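Local structure of Dye type peroxidase A (Streptomyces lividans 1326, 6GZW) at residues S54-R59 and R143-D148; V128-D133 and F139-A144. The protein probably acts as a heme-dependent dye-decolourising peroxidase, using hydrogen peroxide to oxidise dyes and other electron donors. One frame throughout, in Å; residues are numbered along the deposited sequence.

Contact 1: S54-R59 and R143-D148; sequences SDTARR and RAIQRD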
ATOM      1  N   SER A  54     -11.826 -21.524   1.869  1.00 14.13           N
ATOM      2  CA  SER A  54     -12.961 -21.263   0.974  1.00 14.47           C
ATOM      3  C   SER A  54     -14.139 -20.631   1.697  1.00 14.12           C
ATOM      4  O   SER A  54     -14.760 -19.734   1.191  1.00 14.02           O
ATOM      5  CB  SER A  54     -13.399 -22.546   0.260  1.00 13.87           C
ATOM      6  OG  SER A  54     -12.358 -23.120  -0.525  1.00 14.31           O
ATOM      7  N   ASP A  55     -14.446 -21.093   2.917  1.00 14.87           N
ATOM      8  CA  ASP A  55     -15.502 -20.493   3.713  1.00 15.73           C
ATOM      9  C   ASP A  55     -15.184 -19.040   4.115  1.00 14.24           C
ATOM     10  O   ASP A  55     -16.033 -18.161   4.041  1.00 13.71           O
ATOM     11  CB  ASP A  55     -15.750 -21.370   4.949  1.00 18.20           C
ATOM     12  CG  ASP A  55     -16.917 -20.868   5.807  1.00 20.11           C
ATOM     13  OD1 ASP A  55     -18.064 -20.939   5.341  1.00 24.10           O
ATOM     14  OD2 ASP A  55     -16.673 -20.402   6.937  1.00 22.37           O
ATOM     15  N   THR A  56     -13.929 -18.785   4.482  1.00 13.86           N
ATOM     16  CA  THR A  56     -13.448 -17.430   4.773  1.00 13.59           C
ATOM     17  C   THR A  56     -13.580 -16.550   3.521  1.00 13.70           C
ATOM     18  O   THR A  56     -14.110 -15.456   3.604  1.00 14.05           O
ATOM     19  CB  THR A  56     -12.003 -17.479   5.321  1.00 13.95           C
ATOM     20  OG1 THR A  56     -12.041 -18.164   6.574  1.00 15.52           O
ATOM     21  CG2 THR A  56     -11.365 -16.077   5.508  1.00 14.31           C
ATOM     22  N   ALA A  57     -13.117 -17.034   2.379  1.00 13.37           N
ATOM     23  CA  ALA A  57     -13.241 -16.259   1.161  1.00 13.35           C
ATOM     24  C   ALA A  57     -14.703 -15.917   0.831  1.00 12.88           C
ATOM     25  O   ALA A  57     -15.021 -14.777   0.507  1.00 12.51           O
ATOM     26  CB  ALA A  57     -12.619 -16.997  -0.007  1.00 12.79           C
ATOM     27  N   ARG A  58     -15.588 -16.923   0.903  1.00 12.71           N
ATOM     28  CA  ARG A  58     -17.003 -16.737   0.625  1.00 13.90           C
ATOM     29  C   ARG A  58     -17.604 -15.640   1.488  1.00 12.95           C
ATOM     30  O   ARG A  58     -18.235 -14.705   0.989  1.00 12.58           O
ATOM     31  CB  ARG A  58     -17.764 -18.053   0.811  1.00 15.63           C
ATOM     32  CG  ARG A  58     -19.181 -18.071   0.238  1.00 18.06           C
ATOM     33  CD  ARG A  58     -20.268 -17.760   1.245  1.00 21.03           C
ATOM     34  NE  ARG A  58     -20.162 -18.580   2.455  1.00 22.38           N
ATOM     35  CZ  ARG A  58     -20.780 -18.317   3.599  1.00 22.98           C
ATOM     36  NH1 ARG A  58     -21.586 -17.257   3.715  1.00 23.66           N
ATOM     37  NH2 ARG A  58     -20.559 -19.096   4.640  1.00 22.36           N
ATOM     38  N   ARG A  59     -17.376 -15.708   2.807  1.00 12.68           N
ATOM     39  CA  ARG A  59     -17.931 -14.693   3.691  1.00 13.03           C
ATOM     40  C   ARG A  59     -17.370 -13.329   3.398  1.00 11.61           C
ATOM     41  O   ARG A  59     -18.125 -12.343   3.249  1.00 11.81           O
ATOM     42  CB  ARG A  59     -17.639 -15.021   5.158  1.00 13.10           C
ATOM     43  CG  ARG A  59     -18.352 -16.252   5.716  1.00 13.71           C
ATOM     44  CD  ARG A  59     -17.772 -16.727   7.061  1.00 13.93           C
ATOM     45  NE  ARG A  59     -18.273 -18.057   7.412  1.00 14.72           N
ATOM     46  CZ  ARG A  59     -19.474 -18.316   7.948  1.00 14.50           C
ATOM     47  NH1 ARG A  59     -20.327 -17.353   8.289  1.00 14.21           N
ATOM     48  NH2 ARG A  59     -19.827 -19.585   8.145  1.00 15.08           N
ATOM     49  N   ARG A 143      -5.022 -11.294   6.705  1.00 11.19           N
ATOM     50  CA  ARG A 143      -4.852 -11.762   8.060  1.00 10.85           C
ATOM     51  C   ARG A 143      -5.752 -12.960   8.357  1.00 11.16           C
ATOM     52  O   ARG A 143      -5.337 -13.925   9.014  1.00 11.13           O
ATOM     53  CB  ARG A 143      -5.128 -10.595   9.013  1.00 10.90           C
ATOM     54  CG  ARG A 143      -4.933 -10.889  10.504  1.00 11.35           C
ATOM     55  CD  ARG A 143      -3.554 -11.446  10.844  1.00 11.04           C
ATOM     56  NE  ARG A 143      -3.374 -11.605  12.290  1.00 11.26           N
ATOM     57  CZ  ARG A 143      -2.293 -12.108  12.894  1.00 11.38           C
ATOM     58  NH1 ARG A 143      -1.253 -12.559  12.218  1.00 11.70           N
ATOM     59  NH2 ARG A 143      -2.266 -12.159  14.223  1.00 11.72           N
ATOM     60  N   ALA A 144      -6.988 -12.934   7.844  1.00 10.52           N
ATOM     61  CA  ALA A 144      -7.909 -14.049   8.089  1.00 10.79           C
ATOM     62  C   ALA A 144      -7.450 -15.325   7.399  1.00 11.31           C
ATOM     63  O   ALA A 144      -7.468 -16.414   8.004  1.00 11.97           O
ATOM     64  CB  ALA A 144      -9.305 -13.665   7.684  1.00 10.49           C
ATOM     65  N   ILE A 145      -7.010 -15.197   6.150  1.00 11.11           N
ATOM     66  CA  ILE A 145      -6.472 -16.339   5.420  1.00 11.73           C
ATOM     67  C   ILE A 145      -5.219 -16.857   6.121  1.00 11.90           C
ATOM     68  O   ILE A 145      -5.066 -18.061   6.360  1.00 12.51           O
ATOM     69  CB  ILE A 145      -6.226 -15.932   3.956  1.00 12.10           C
ATOM     70  CG1 ILE A 145      -7.577 -15.713   3.235  1.00 12.44           C
ATOM     71  CG2 ILE A 145      -5.294 -16.884   3.213  1.00 13.06           C
ATOM     72  CD1 ILE A 145      -8.406 -16.969   3.025  1.00 12.82           C
ATOM     73  N   GLN A 146      -4.318 -15.955   6.506  1.00 12.53           N
ATOM     74  CA  GLN A 146      -3.101 -16.396   7.169  1.00 13.55           C
ATOM     75  C   GLN A 146      -3.346 -17.089   8.510  1.00 14.43           C
ATOM     76  O   GLN A 146      -2.692 -18.085   8.805  1.00 15.44           O
ATOM     77  CB  GLN A 146      -2.113 -15.239   7.302  1.00 14.81           C
ATOM     78  CG  GLN A 146      -0.844 -15.539   8.106  1.00 15.41           C
ATOM     79  CD  GLN A 146      -0.896 -14.935   9.494  1.00 15.44           C
ATOM     80  OE1 GLN A 146      -1.549 -13.910   9.711  1.00 15.65           O
ATOM     81  NE2 GLN A 146      -0.220 -15.564  10.441  1.00 16.58           N
ATOM     82  N   ARG A 147      -4.289 -16.575   9.287  1.00 14.57           N
ATOM     83  CA  ARG A 147      -4.686 -17.186  10.556  1.00 14.88           C
ATOM     84  C   ARG A 147      -5.447 -18.509  10.400  1.00 15.84           C
ATOM     85  O   ARG A 147      -5.372 -19.374  11.295  1.00 16.34           O
ATOM     86  CB  ARG A 147      -5.492 -16.187  11.387  1.00 14.90           C
ATOM     87  CG  ARG A 147      -4.668 -15.032  11.899  1.00 15.45           C
ATOM     88  CD  ARG A 147      -3.911 -15.404  13.148  1.00 15.07           C
ATOM     89  NE  ARG A 147      -4.773 -15.390  14.321  1.00 15.58           N
ATOM     90  CZ  ARG A 147      -4.372 -15.711  15.547  1.00 16.15           C
ATOM     91  NH1 ARG A 147      -3.110 -16.093  15.769  1.00 16.71           N
ATOM     92  NH2 ARG A 147      -5.228 -15.654  16.569  1.00 17.22           N
ATOM     93  N   ASP A 148      -6.164 -18.698   9.285  1.00 15.44           N
ATOM     94  CA  ASP A 148      -6.746 -20.022   8.965  1.00 16.04           C
ATOM     95  C   ASP A 148      -5.701 -21.109   8.760  1.00 15.94           C
ATOM     96  O   ASP A 148      -5.990 -22.306   8.980  1.00 15.16           O
ATOM     97  CB  ASP A 148      -7.559 -20.000   7.676  1.00 16.19           C
ATOM     98  CG  ASP A 148      -8.938 -19.428   7.832  1.00 16.75           C
ATOM     99  OD1 ASP A 148      -9.458 -19.285   8.953  1.00 17.65           O
ATOM    100  OD2 ASP A 148      -9.536 -19.139   6.775  1.00 17.17           O
TER
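Segments 54-59 and 143-148 are helical and run nearly antiparallel, at 164°. Their axes come within 10.0 Å, and Thr56 lies level with Ile145. Thr56 carries the contact. Its hydroxyl OG1 donates a short hydrogen bond of 2.7 Å to Asp148 OD2, which receives it on the syn lone pair, the side of OD1. The two side chains approach from opposite directions. OG1 also lies in hydrogen-bonding contact with Arg52 O, one turn back in its own helix, so its single proton faces two acceptors and can be shared between them. With OG1 beside its own backbone N (chi1 -65°), the methyl CG2 is left to meet the facing helix. CG2 lies 3.8 Å from Ala144 CB and 4.0 Å from Ile145 CD1. These are the two helices of a ferredoxin-like unit of the dimeric alpha+beta barrel type, packed side by side on its sheet. A valine in place of Thr56 would probably keep the methyl packing but leave Asp148 OD2 without this donor. Trp53 NE1 and Arg52 NE bind Ile145 O and Asp148 O, adding polar links between the same helices. Away from the interface, Asp55 forms salt bridges with Arg58 and Arg59. Arg59 NE reaches Asp55 OD2 at 2.9 Å, nearly straight at 175° and in the guanidinium plane. Arg58 NH2 sits over the centre of the Arg59 guanidinium face while bonding Asp55 OD1.

Contact 2: V128-D133 and F139-A144; sequences VQIGAD and FHALRA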
ATOM      1  N   VAL A 128      -1.976 -17.875  -2.352  1.00 11.70           N
ATOM      2  CA  VAL A 128      -3.229 -17.146  -2.284  1.00 11.25           C
ATOM      3  C   VAL A 128      -3.017 -15.736  -2.793  1.00 12.16           C
ATOM      4  O   VAL A 128      -2.020 -15.083  -2.420  1.00 10.83           O
ATOM      5  CB  VAL A 128      -3.777 -17.071  -0.833  1.00 11.64           C
ATOM      6  CG1 VAL A 128      -5.176 -16.467  -0.848  1.00 11.98           C
ATOM      7  CG2 VAL A 128      -3.771 -18.449  -0.200  1.00 11.78           C
ATOM      8  N   GLN A 129      -3.951 -15.277  -3.636  1.00 11.69           N
ATOM      9  CA  GLN A 129      -3.977 -13.897  -4.115  1.00 11.75           C
ATOM     10  C   GLN A 129      -5.172 -13.185  -3.518  1.00 11.34           C
ATOM     11  O   GLN A 129      -6.323 -13.600  -3.689  1.00 11.32           O
ATOM     12  CB  GLN A 129      -4.070 -13.867  -5.643  1.00 11.78           C
ATOM     13  CG  GLN A 129      -4.234 -12.473  -6.262  1.00 12.01           C
ATOM     14  CD  GLN A 129      -4.469 -12.560  -7.750  1.00 12.92           C
ATOM     15  OE1 GLN A 129      -5.522 -13.053  -8.199  1.00 12.87           O
ATOM     16  NE2 GLN A 129      -3.506 -12.107  -8.524  1.00 11.97           N
ATOM     17  N   ILE A 130      -4.901 -12.079  -2.825  1.00 10.62           N
ATOM     18  CA  ILE A 130      -5.945 -11.261  -2.255  1.00 11.29           C
ATOM     19  C   ILE A 130      -5.883  -9.882  -2.900  1.00 10.67           C
ATOM     20  O   ILE A 130      -4.804  -9.299  -2.992  1.00 10.96           O
ATOM     21  CB  ILE A 130      -5.752 -11.143  -0.740  1.00 11.75           C
ATOM     22  CG1 ILE A 130      -5.978 -12.534  -0.147  1.00 12.61           C
ATOM     23  CG2 ILE A 130      -6.717 -10.110  -0.136  1.00 11.79           C
ATOM     24  CD1 ILE A 130      -5.464 -12.685   1.225  1.00 13.40           C
ATOM     25  N   GLY A 131      -7.029  -9.375  -3.335  1.00  9.48           N
ATOM     26  CA  GLY A 131      -7.157  -8.021  -3.836  1.00 10.11           C
ATOM     27  C   GLY A 131      -8.470  -7.357  -3.506  1.00 10.32           C
ATOM     28  O   GLY A 131      -9.489  -8.033  -3.341  1.00 10.64           O
ATOM     29  N   ALA A 132      -8.428  -6.039  -3.334  1.00 10.22           N
ATOM     30  CA  ALA A 132      -9.599  -5.229  -3.089  1.00  9.93           C
ATOM     31  C   ALA A 132      -9.278  -3.783  -3.347  1.00 10.55           C
ATOM     32  O   ALA A 132      -8.101  -3.407  -3.455  1.00 10.49           O
ATOM     33  CB  ALA A 132     -10.094  -5.412  -1.638  1.00  9.85           C
ATOM     34  N   ASP A 133     -10.306  -2.963  -3.402  1.00 10.43           N
ATOM     35  CA  ASP A 133     -10.108  -1.520  -3.581  1.00 10.58           C
ATOM     36  C   ASP A 133      -9.998  -0.726  -2.282  1.00 10.37           C
ATOM     37  O   ASP A 133      -9.794   0.488  -2.344  1.00 11.05           O
ATOM     38  CB  ASP A 133     -11.240  -0.987  -4.455  1.00 10.94           C
ATOM     39  CG  ASP A 133     -11.088  -1.387  -5.914  1.00 11.22           C
ATOM     40  OD1 ASP A 133      -9.944  -1.346  -6.455  1.00 11.56           O
ATOM     41  OD2 ASP A 133     -12.113  -1.710  -6.539  1.00 11.31           O
ATOM     42  N   PHE A 139      -6.395  -6.048   3.972  1.00  9.38           N
ATOM     43  CA  PHE A 139      -5.578  -6.527   5.091  1.00  9.33           C
ATOM     44  C   PHE A 139      -6.348  -7.544   5.946  1.00  9.04           C
ATOM     45  O   PHE A 139      -5.848  -8.610   6.308  1.00  9.62           O
ATOM     46  CB  PHE A 139      -5.103  -5.409   5.988  1.00  9.39           C
ATOM     47  CG  PHE A 139      -4.229  -5.914   7.097  1.00  9.22           C
ATOM     48  CD1 PHE A 139      -2.899  -6.210   6.860  1.00  9.44           C
ATOM     49  CD2 PHE A 139      -4.770  -6.233   8.345  1.00  9.56           C
ATOM     50  CE1 PHE A 139      -2.099  -6.790   7.840  1.00  9.40           C
ATOM     51  CE2 PHE A 139      -3.979  -6.809   9.321  1.00  9.33           C
ATOM     52  CZ  PHE A 139      -2.641  -7.064   9.100  1.00  9.47           C
ATOM     53  N   HIS A 140      -7.589  -7.203   6.227  1.00  9.31           N
ATOM     54  CA  HIS A 140      -8.456  -8.086   7.009  1.00  9.49           C
ATOM     55  C   HIS A 140      -8.541  -9.466   6.351  1.00  9.80           C
ATOM     56  O   HIS A 140      -8.458 -10.472   7.037  1.00 10.05           O
ATOM     57  CB  HIS A 140      -9.835  -7.454   7.138  1.00  9.80           C
ATOM     58  CG  HIS A 140     -10.900  -8.336   7.712  1.00  9.55           C
ATOM     59  ND1 HIS A 140     -11.865  -8.944   6.933  1.00  9.63           N
ATOM     60  CD2 HIS A 140     -11.208  -8.637   8.994  1.00  9.76           C
ATOM     61  CE1 HIS A 140     -12.688  -9.623   7.721  1.00  9.80           C
ATOM     62  NE2 HIS A 140     -12.310  -9.452   8.975  1.00 10.31           N
ATOM     63  N   ALA A 141      -8.665  -9.520   5.018  1.00  9.04           N
ATOM     64  CA  ALA A 141      -8.663 -10.799   4.320  1.00  9.28           C
ATOM     65  C   ALA A 141      -7.315 -11.530   4.371  1.00  9.68           C
ATOM     66  O   ALA A 141      -7.244 -12.737   4.620  1.00  9.78           O
ATOM     67  CB  ALA A 141      -9.118 -10.609   2.895  1.00  9.14           C
ATOM     68  N   LEU A 142      -6.218 -10.810   4.161  1.00  9.67           N
ATOM     69  CA  LEU A 142      -4.884 -11.417   4.311  1.00 10.21           C
ATOM     70  C   LEU A 142      -4.695 -12.049   5.683  1.00 10.29           C
ATOM     71  O   LEU A 142      -4.254 -13.191   5.817  1.00 10.71           O
ATOM     72  CB  LEU A 142      -3.786 -10.371   4.094  1.00 10.03           C
ATOM     73  CG  LEU A 142      -2.342 -10.807   4.396  1.00 10.18           C
ATOM     74  CD1 LEU A 142      -1.873 -11.973   3.534  1.00 10.55           C
ATOM     75  CD2 LEU A 142      -1.404  -9.629   4.291  1.00 10.36           C
ATOM     76  N   ARG A 143      -5.022 -11.294   6.705  1.00 11.19           N
ATOM     77  CA  ARG A 143      -4.852 -11.762   8.060  1.00 10.85           C
ATOM     78  C   ARG A 143      -5.752 -12.960   8.357  1.00 11.16           C
ATOM     79  O   ARG A 143      -5.337 -13.925   9.014  1.00 11.13           O
ATOM     80  CB  ARG A 143      -5.128 -10.595   9.013  1.00 10.90           C
ATOM     81  CG  ARG A 143      -4.933 -10.889  10.504  1.00 11.35           C
ATOM     82  CD  ARG A 143      -3.554 -11.446  10.844  1.00 11.04           C
ATOM     83  NE  ARG A 143      -3.374 -11.605  12.290  1.00 11.26           N
ATOM     84  CZ  ARG A 143      -2.293 -12.108  12.894  1.00 11.38           C
ATOM     85  NH1 ARG A 143      -1.253 -12.559  12.218  1.00 11.70           N
ATOM     86  NH2 ARG A 143      -2.266 -12.159  14.223  1.00 11.72           N
ATOM     87  N   ALA A 144      -6.988 -12.934   7.844  1.00 10.52           N
ATOM     88  CA  ALA A 144      -7.909 -14.049   8.089  1.00 10.79           C
ATOM     89  C   ALA A 144      -7.450 -15.325   7.399  1.00 11.31           C
ATOM     90  O   ALA A 144      -7.468 -16.414   8.004  1.00 11.97           O
ATOM     91  CB  ALA A 144      -9.305 -13.665   7.684  1.00 10.49           C
TER
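The backbone bond from Arg143 N to Phe139 O, 2.8 Å long, closes the helical turn that carries Ala141 and Leu142 against Ile130. Segment 128-133 supplies the end of strand 126-132, and segment 139-144 belongs to helix 135-149, which follows it. The pair is the strand-to-helix step of a beta-alpha-beta unit in the ferredoxin-like fold. Helix 135-149 leads on to strand 153-162, with strand 29-37 lying between the two strands in the sheet. Ile130 is the one strand residue that touches the helix segment. It points from the sheet toward the helix, while its backbone is hydrogen-bonded to His31 of strand 29-37. Its two branches take different partners. The branch methyl CG2 meets Ala141 CB at 3.9 Å. The longer branch is extended (chi2 164°), which carries CD1 to the helix backbone beside Leu142. There CD1 is 4.0 Å from Leu142 CB and 3.8 Å from Ala141 C. All three residues are buried, and the contact is apolar. Leu60 of helix 43-61 also touches Ala141, and His31 touches Leu142. The helix also takes part in the dimer: Leu142 packs on His307 of the second subunit, the Phe139 ring meets that same His307 edge-to-face, and Arg143 forms salt bridges with Asp231 and Glu234 of that subunit. The packing is tightest at the end of Ile130, where CD1 lies 3.4 Å from Leu142 CA, closer than usual for two carbons.

Overall arrangement
Both contacts use helix 135-149, and they share Arg143 and Ala144. Contact 2 seats the helix on the sheet through strand 126-132. Contact 1 sets the same helix beside helix 43-61. Their centres are about 9 Å apart. Contact 2 is fully buried and apolar. Contact 1 is only partly buried, and it combines methyl packing with a hydrogen bond to a carboxylate. Ile145 joins the two: its CG2 packs on Val128 CG2, and its CG1 lies near Ile130 CD1. Both contacts belong to the N-terminal family region, whereas the residues lining the heme pocket come later in the chain. Both also adjoin the second subunit.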